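Local coordinates for diaphanous protein (Entamoeba histolytica, PDB 4DVG) that probably binds a Rho-family GTPase through this GBD-FH3 region, as in diaphanous-related formins, which direct actin assembly, at residues L179-T183 / A240-L244. Residues are numbered along the deposited sequence; the frame is centred on the assembly and turned at random.
Sequences LLEIT and ASLVL
Leu-179 and Thr-183, one turn apart on helix 172-187, pack against Ala-240 and Leu-244, likewise one turn apart on helix 236-249, in the all-helical, armadillo-like superhelix expected of a formin GBD-FH3 region. The two segments run nearly parallel, their axes 9.7 Å apart at closest approach and inclined by 23°.

The interface is mainly apolar. CG of Leu-179 lies anti to its backbone nitrogen (chi1 178°), which carries the branched end across to the second helix. There its CD2 faces the methyl CB of Ala-240 and lies 3.6 Å from N of Ser-241, while CD1 turns to CD2 of Leu-244. Leu-180 starts out pointing away, but its CD2 returns to the same alanine methyl, 4.0 Å from CB. Further along, CG2 of Ile-182 reaches CD2 of Leu-244 at 4.2 Å. Phe-225 of helix 223-228 touches Leu-179, Ser-241 and Leu-244, and Met-165 of helix 160-165 also packs on Leu-179, so this side of the contact is buried, whereas Leu-180 lies at its exposed margin.

The side-chain hydroxyls are bonded within their own helices: Ser-241 OG to the carbonyl of Phe-237, and Thr-183 OG1 to O of Leu-180 at 2.7 Å, the donor standing above the carbonyl plane. This leaves the threonine methyl for the neighbouring helix, with CG2 3.7 Å from CB of Leu-244 and 3.7 Å from O of Ala-240.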
loop_
_atom_site.group_PDB
_atom_site.type_symbol
_atom_site.label_atom_id
_atom_site.label_comp_id
_atom_site.label_asym_id
_atom_site.label_seq_id
_atom_site.Cartn_x
_atom_site.Cartn_y
_atom_site.Cartn_z
ATOM N N LEU B 179 -10.950 -7.166 5.664
ATOM C CA LEU B 179 -11.627 -8.342 5.153
ATOM C C LEU B 179 -10.629 -9.233 4.418
ATOM O O LEU B 179 -10.589 -10.450 4.626
ATOM C CB LEU B 179 -12.779 -7.956 4.238
ATOM C CG LEU B 179 -13.542 -9.123 3.606
ATOM C CD1 LEU B 179 -14.632 -9.636 4.529
ATOM C CD2 LEU B 179 -14.126 -8.709 2.273
ATOM N N LEU B 180 -9.813 -8.607 3.570
ATOM C CA LEU B 180 -8.805 -9.314 2.813
ATOM C C LEU B 180 -7.850 -10.060 3.738
ATOM O O LEU B 180 -7.401 -11.176 3.422
ATOM C CB LEU B 180 -8.028 -8.360 1.928
ATOM C CG LEU B 180 -8.748 -7.823 0.695
ATOM C CD1 LEU B 180 -7.815 -6.841 -0.022
ATOM C CD2 LEU B 180 -9.185 -8.957 -0.257
ATOM N N GLU B 181 -7.548 -9.450 4.880
ATOM C CA GLU B 181 -6.706 -10.115 5.858
ATOM C C GLU B 181 -7.433 -11.292 6.560
ATOM O O GLU B 181 -6.871 -12.381 6.677
ATOM C CB GLU B 181 -6.071 -9.118 6.834
ATOM C CG GLU B 181 -5.174 -9.766 7.907
ATOM C CD GLU B 181 -4.166 -10.758 7.348
ATOM O OE1 GLU B 181 -3.803 -10.657 6.164
ATOM O OE2 GLU B 181 -3.730 -11.645 8.100
ATOM N N ILE B 182 -8.684 -11.090 6.976
ATOM C CA ILE B 182 -9.503 -12.196 7.477
ATOM C C ILE B 182 -9.576 -13.354 6.456
ATOM O O ILE B 182 -9.502 -14.519 6.834
ATOM C CB ILE B 182 -10.947 -11.761 7.760
ATOM C CG1 ILE B 182 -11.009 -10.447 8.547
ATOM C CG2 ILE B 182 -11.730 -12.867 8.389
ATOM C CD1 ILE B 182 -10.757 -10.561 9.977
ATOM N N THR B 183 -9.737 -13.039 5.172
ATOM C CA THR B 183 -9.995 -14.089 4.184
ATOM C C THR B 183 -8.751 -14.921 3.989
ATOM O O THR B 183 -8.815 -16.141 3.939
ATOM C CB THR B 183 -10.430 -13.538 2.811
ATOM O OG1 THR B 183 -9.411 -12.664 2.308
ATOM C CG2 THR B 183 -11.691 -12.768 2.951
ATOM N N ALA B 240 -14.790 -10.243 -2.299
ATOM C CA ALA B 240 -13.954 -10.776 -1.230
ATOM C C ALA B 240 -14.819 -11.422 -0.162
ATOM O O ALA B 240 -14.439 -12.438 0.430
ATOM C CB ALA B 240 -13.047 -9.701 -0.644
ATOM N N SER B 241 -15.993 -10.832 0.054
ATOM C CA SER B 241 -16.985 -11.361 0.975
ATOM C C SER B 241 -17.482 -12.733 0.498
ATOM O O SER B 241 -17.591 -13.673 1.272
ATOM C CB SER B 241 -18.148 -10.394 1.089
ATOM O OG SER B 241 -17.773 -9.194 1.736
ATOM N N LEU B 242 -17.765 -12.854 -0.790
ATOM C CA LEU B 242 -18.137 -14.147 -1.332
ATOM C C LEU B 242 -17.054 -15.198 -1.102
ATOM O O LEU B 242 -17.345 -16.332 -0.744
ATOM C CB LEU B 242 -18.487 -14.024 -2.812
ATOM C CG LEU B 242 -19.877 -13.392 -2.918
ATOM C CD1 LEU B 242 -20.182 -12.789 -4.277
ATOM C CD2 LEU B 242 -20.915 -14.446 -2.530
ATOM N N VAL B 243 -15.804 -14.817 -1.307
ATOM C CA VAL B 243 -14.714 -15.758 -1.151
ATOM C C VAL B 243 -14.649 -16.253 0.282
ATOM O O VAL B 243 -14.472 -17.437 0.527
ATOM C CB VAL B 243 -13.379 -15.145 -1.569
ATOM C CG1 VAL B 243 -12.268 -16.094 -1.262
ATOM C CG2 VAL B 243 -13.399 -14.791 -3.055
ATOM N N LEU B 244 -14.833 -15.348 1.231
ATOM C CA LEU B 244 -14.828 -15.728 2.645
ATOM C C LEU B 244 -15.973 -16.698 2.986
ATOM O O LEU B 244 -15.796 -17.674 3.724
ATOM C CB LEU B 244 -14.941 -14.485 3.536
ATOM C CG LEU B 244 -14.946 -14.851 5.009
ATOM C CD1 LEU B 244 -13.706 -15.664 5.256
ATOM C CD2 LEU B 244 -15.021 -13.630 5.918
#